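Local coordinates for Lmo1076 protein (PDB 5JQC) that is a putative secreted autolysin, probably a cell-wall hydrolase, perhaps with amidase activity, represented here by three of its SH3-like GW domains, at residues 196-208 / 213-225. Residues are numbered along the deposited sequence; the frame is centred on the assembly and turned at random.
Sequences NADKHGVYSGVYN and SMNKLSTGAKYNN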
loop_
_atom_site.group_PDB
_atom_site.type_symbol
_atom_site.label_atom_id
_atom_site.label_comp_id
_atom_site.label_asym_id
_atom_site.label_seq_id
_atom_site.Cartn_x
_atom_site.Cartn_y
_atom_site.Cartn_z
ATOM N N ASN A 196 -40.748 12.583 8.886
ATOM C CA ASN A 196 -39.558 13.291 9.383
ATOM C C ASN A 196 -38.269 12.707 8.788
ATOM O O ASN A 196 -37.490 12.007 9.440
ATOM C CB ASN A 196 -39.512 13.306 10.920
ATOM C CG ASN A 196 -39.529 14.729 11.506
ATOM O OD1 ASN A 196 -39.131 15.694 10.849
ATOM N ND2 ASN A 196 -39.988 14.854 12.752
ATOM N N ALA A 197 -38.073 13.038 7.511
ATOM C CA ALA A 197 -36.875 12.673 6.767
ATOM C C ALA A 197 -35.968 13.872 6.502
ATOM O O ALA A 197 -35.050 13.776 5.679
ATOM C CB ALA A 197 -37.255 12.007 5.448
ATOM N N ASP A 198 -36.220 15.007 7.168
ATOM C CA ASP A 198 -35.382 16.190 6.974
ATOM C C ASP A 198 -33.925 15.892 7.305
ATOM O O ASP A 198 -33.014 16.347 6.599
ATOM C CB ASP A 198 -35.887 17.352 7.836
ATOM C CG ASP A 198 -37.395 17.540 7.761
ATOM O OD1 ASP A 198 -38.135 16.540 7.892
ATOM O OD2 ASP A 198 -37.839 18.695 7.576
ATOM N N LYS A 199 -33.689 15.109 8.366
ATOM C CA LYS A 199 -32.347 14.793 8.843
ATOM C C LYS A 199 -31.546 13.945 7.864
ATOM O O LYS A 199 -30.316 13.882 7.997
ATOM C CB LYS A 199 -32.415 14.078 10.208
ATOM C CG LYS A 199 -33.544 13.036 10.390
ATOM C CD LYS A 199 -33.300 12.089 11.602
ATOM C CE LYS A 199 -33.272 12.795 12.966
ATOM N NZ LYS A 199 -34.610 12.952 13.667
ATOM N N HIS A 200 -32.198 13.301 6.899
ATOM C CA HIS A 200 -31.542 12.390 5.975
ATOM C C HIS A 200 -31.525 12.971 4.568
ATOM O O HIS A 200 -32.256 13.906 4.238
ATOM C CB HIS A 200 -32.240 11.033 5.988
ATOM C CG HIS A 200 -32.371 10.447 7.355
ATOM N ND1 HIS A 200 -33.524 10.559 8.101
ATOM C CD2 HIS A 200 -31.491 9.757 8.116
ATOM C CE1 HIS A 200 -33.356 9.938 9.255
ATOM N NE2 HIS A 200 -32.129 9.452 9.294
ATOM N N GLY A 201 -30.661 12.401 3.737
ATOM C CA GLY A 201 -30.608 12.790 2.341
ATOM C C GLY A 201 -30.965 11.683 1.353
ATOM O O GLY A 201 -30.945 10.489 1.674
ATOM N N VAL A 202 -31.283 12.095 0.131
ATOM C CA VAL A 202 -31.585 11.209 -0.983
ATOM C C VAL A 202 -30.358 11.165 -1.887
ATOM O O VAL A 202 -29.864 12.216 -2.316
ATOM C CB VAL A 202 -32.821 11.708 -1.759
ATOM C CG1 VAL A 202 -33.121 10.815 -2.955
ATOM C CG2 VAL A 202 -34.037 11.827 -0.840
ATOM N N TYR A 203 -29.872 9.960 -2.183
ATOM C CA TYR A 203 -28.689 9.757 -3.006
ATOM C C TYR A 203 -29.021 8.987 -4.280
ATOM O O TYR A 203 -29.939 8.154 -4.310
ATOM C CB TYR A 203 -27.631 9.028 -2.209
ATOM C CG TYR A 203 -27.290 9.794 -0.961
ATOM C CD1 TYR A 203 -28.005 9.591 0.214
ATOM C CD2 TYR A 203 -26.289 10.766 -0.968
ATOM C CE1 TYR A 203 -27.712 10.310 1.358
ATOM C CE2 TYR A 203 -25.987 11.502 0.179
ATOM C CZ TYR A 203 -26.707 11.271 1.331
ATOM O OH TYR A 203 -26.429 11.994 2.458
ATOM N N SER A 204 -28.262 9.271 -5.342
ATOM C CA SER A 204 -28.469 8.563 -6.607
ATOM C C SER A 204 -28.065 7.086 -6.531
ATOM O O SER A 204 -28.628 6.252 -7.255
ATOM C CB SER A 204 -27.698 9.257 -7.723
ATOM O OG SER A 204 -26.315 9.071 -7.559
ATOM N N GLY A 205 -27.071 6.750 -5.704
ATOM C CA GLY A 205 -26.706 5.369 -5.448
ATOM C C GLY A 205 -26.693 5.085 -3.954
ATOM O O GLY A 205 -26.968 5.966 -3.138
ATOM N N VAL A 206 -26.391 3.831 -3.609
ATOM C CA VAL A 206 -26.250 3.491 -2.197
ATOM C C VAL A 206 -25.167 4.371 -1.600
ATOM O O VAL A 206 -24.116 4.575 -2.218
ATOM C CB VAL A 206 -25.920 2.005 -2.022
ATOM C CG1 VAL A 206 -25.684 1.675 -0.557
ATOM C CG2 VAL A 206 -27.040 1.107 -2.623
ATOM N N TYR A 207 -25.418 4.906 -0.400
ATOM C CA TYR A 207 -24.626 6.031 0.097
ATOM C C TYR A 207 -23.151 5.664 0.253
ATOM O O TYR A 207 -22.802 4.672 0.913
ATOM C CB TYR A 207 -25.182 6.532 1.430
ATOM C CG TYR A 207 -24.298 7.581 2.098
ATOM C CD1 TYR A 207 -24.288 8.904 1.649
ATOM C CD2 TYR A 207 -23.473 7.247 3.173
ATOM C CE1 TYR A 207 -23.474 9.867 2.261
ATOM C CE2 TYR A 207 -22.659 8.193 3.784
ATOM C CZ TYR A 207 -22.663 9.498 3.326
ATOM O OH TYR A 207 -21.863 10.435 3.934
ATOM N N ASN A 208 -22.295 6.462 -0.396
ATOM C CA ASN A 208 -20.838 6.409 -0.254
ATOM C C ASN A 208 -20.243 5.140 -0.853
ATOM O O ASN A 208 -19.198 4.644 -0.400
ATOM C CB ASN A 208 -20.412 6.564 1.211
ATOM C CG ASN A 208 -18.972 7.005 1.346
ATOM O OD1 ASN A 208 -18.193 6.392 2.077
ATOM N ND2 ASN A 208 -18.603 8.049 0.628
ATOM N N SER A 213 -22.470 8.968 -5.406
ATOM C CA SER A 213 -23.345 8.748 -4.262
ATOM C C SER A 213 -22.743 9.304 -2.971
ATOM O O SER A 213 -23.151 8.910 -1.871
ATOM C CB SER A 213 -23.668 7.253 -4.133
ATOM O OG SER A 213 -22.486 6.470 -4.264
HETATM N N MSE A 214 -21.769 10.211 -3.083
HETATM C CA MSE A 214 -21.214 10.871 -1.906
HETATM C C MSE A 214 -22.050 12.086 -1.505
HETATM O O MSE A 214 -22.074 12.440 -0.320
HETATM C CB MSE A 214 -19.754 11.279 -2.135
HETATM C CG MSE A 214 -18.853 10.112 -2.454
HETATM SE SE MSE A 214 -17.028 10.607 -2.289
HETATM C CE MSE A 214 -16.588 11.038 -4.123
ATOM N N ASN A 215 -22.771 12.693 -2.458
ATOM C CA ASN A 215 -23.477 13.945 -2.204
ATOM C C ASN A 215 -24.959 13.859 -2.544
ATOM O O ASN A 215 -25.335 13.475 -3.657
ATOM C CB ASN A 215 -22.852 15.094 -2.981
ATOM C CG ASN A 215 -21.814 15.815 -2.173
ATOM O OD1 ASN A 215 -20.637 15.459 -2.218
ATOM N ND2 ASN A 215 -22.244 16.815 -1.389
ATOM N N LYS A 216 -25.786 14.292 -1.589
ATOM C CA LYS A 216 -27.230 14.165 -1.687
ATOM C C LYS A 216 -27.777 14.902 -2.904
ATOM O O LYS A 216 -27.213 15.892 -3.377
ATOM C CB LYS A 216 -27.902 14.667 -0.397
ATOM C CG LYS A 216 -27.843 16.175 -0.122
ATOM C CD LYS A 216 -28.144 16.490 1.358
ATOM C CE LYS A 216 -26.983 16.065 2.278
ATOM N NZ LYS A 216 -27.209 16.374 3.726
ATOM N N LEU A 217 -28.874 14.361 -3.440
ATOM C CA LEU A 217 -29.648 15.053 -4.458
ATOM C C LEU A 217 -30.644 16.016 -3.828
ATOM O O LEU A 217 -30.972 17.043 -4.433
ATOM C CB LEU A 217 -30.372 14.040 -5.342
ATOM C CG LEU A 217 -29.487 13.101 -6.161
ATOM C CD1 LEU A 217 -30.329 11.990 -6.777
ATOM C CD2 LEU A 217 -28.730 13.884 -7.230
ATOM N N SER A 218 -31.121 15.702 -2.624
ATOM C CA SER A 218 -31.974 16.579 -1.825
ATOM C C SER A 218 -32.035 16.005 -0.412
ATOM O O SER A 218 -31.417 14.977 -0.109
ATOM C CB SER A 218 -33.380 16.709 -2.420
ATOM O OG SER A 218 -34.166 15.575 -2.102
ATOM N N THR A 219 -32.782 16.680 0.454
ATOM C CA THR A 219 -33.139 16.087 1.733
ATOM C C THR A 219 -34.471 15.356 1.599
ATOM O O THR A 219 -35.254 15.601 0.675
ATOM C CB THR A 219 -33.216 17.144 2.843
ATOM O OG1 THR A 219 -34.139 18.179 2.473
ATOM C CG2 THR A 219 -31.834 17.743 3.102
ATOM N N GLY A 220 -34.708 14.426 2.525
ATOM C CA GLY A 220 -35.985 13.734 2.570
ATOM C C GLY A 220 -37.138 14.561 3.097
ATOM O O GLY A 220 -38.273 14.070 3.119
ATOM N N ALA A 221 -36.861 15.800 3.533
ATOM C CA ALA A 221 -37.908 16.694 4.014
ATOM C C ALA A 221 -39.008 16.866 2.979
ATOM O O ALA A 221 -40.193 16.833 3.325
ATOM C CB ALA A 221 -37.311 18.057 4.391
ATOM N N LYS A 222 -38.628 17.009 1.704
ATOM C CA LYS A 222 -39.592 17.253 0.637
ATOM C C LYS A 222 -40.632 16.135 0.530
ATOM O O LYS A 222 -41.765 16.385 0.110
ATOM C CB LYS A 222 -38.837 17.453 -0.684
ATOM C CG LYS A 222 -39.678 17.306 -1.939
ATOM C CD LYS A 222 -38.935 17.823 -3.155
ATOM C CE LYS A 222 -37.578 17.173 -3.311
ATOM N NZ LYS A 222 -36.867 17.720 -4.500
ATOM N N TYR A 223 -40.289 14.910 0.932
ATOM C CA TYR A 223 -41.180 13.766 0.773
ATOM C C TYR A 223 -41.897 13.389 2.066
ATOM O O TYR A 223 -42.276 12.226 2.244
ATOM C CB TYR A 223 -40.406 12.558 0.242
ATOM C CG TYR A 223 -39.592 12.818 -1.007
ATOM C CD1 TYR A 223 -38.257 13.184 -0.919
ATOM C CD2 TYR A 223 -40.158 12.690 -2.273
ATOM C CE1 TYR A 223 -37.507 13.425 -2.046
ATOM C CE2 TYR A 223 -39.416 12.928 -3.413
ATOM C CZ TYR A 223 -38.088 13.296 -3.290
ATOM O OH TYR A 223 -37.336 13.541 -4.416
ATOM N N ASN A 224 -42.101 14.339 2.972
ATOM C CA ASN A 224 -42.680 14.003 4.264
ATOM C C ASN A 224 -44.179 13.755 4.161
ATOM O O ASN A 224 -44.880 14.358 3.342
ATOM C CB ASN A 224 -42.408 15.106 5.280
ATOM C CG ASN A 224 -41.030 14.998 5.876
ATOM O OD1 ASN A 224 -40.503 13.897 6.052
ATOM N ND2 ASN A 224 -40.430 16.140 6.184
ATOM N N ASN A 225 -44.659 12.854 5.024
ATOM C CA ASN A 225 -46.056 12.417 5.031
ATOM C C ASN A 225 -46.494 11.958 3.638
ATOM O O ASN A 225 -47.609 12.230 3.183
ATOM C CB ASN A 225 -46.969 13.520 5.576
ATOM C CG ASN A 225 -48.342 12.997 5.997
ATOM O OD1 ASN A 225 -48.515 11.805 6.289
ATOM N ND2 ASN A 225 -49.328 13.890 6.025
#
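With CG of N224 anti to its own carbonyl carbon (chi1 -81°) and CG of D198 likewise (chi1 -46°), amide and carboxylate meet while the two side chains cross at about a right angle. N224 uses both ends of its amide: OD1 accepts A197 N at 3.0 Å, in the carbonyl plane and on a lone pair, whereas ND2 reaches D198 OD1 at 2.9 Å from above the carboxylate plane. Two bonds thus fix the amide's rotation at the start of the type I turn from A197 to H200. Beyond it, G220 N bonds H200 O (3.0 Å) alongside a short, weakly bonded antiparallel pair, 201-202 with 218-219, where V202 N bonds S218 O (2.9 Å, nearly straight at 173°) and V202 O takes L217 N (2.6 Å). These belong to the third GW domain, of the SH3 clan, joining two arms of the long excursion between strands 184-194 and 226-236. V202 CG2 lies 4.0 Å from Y223 CE1, and the V202 side chain also touches M254 of strand 249-255; Y223 meets F244 edge-to-face. The Y203 ring lies against the K216 backbone, CE2 being 3.3 Å from K216 N; Y207 CD1 lies over one face, offset toward the rim. N208 N closes the far end, donating to S213 O at 3.0 Å.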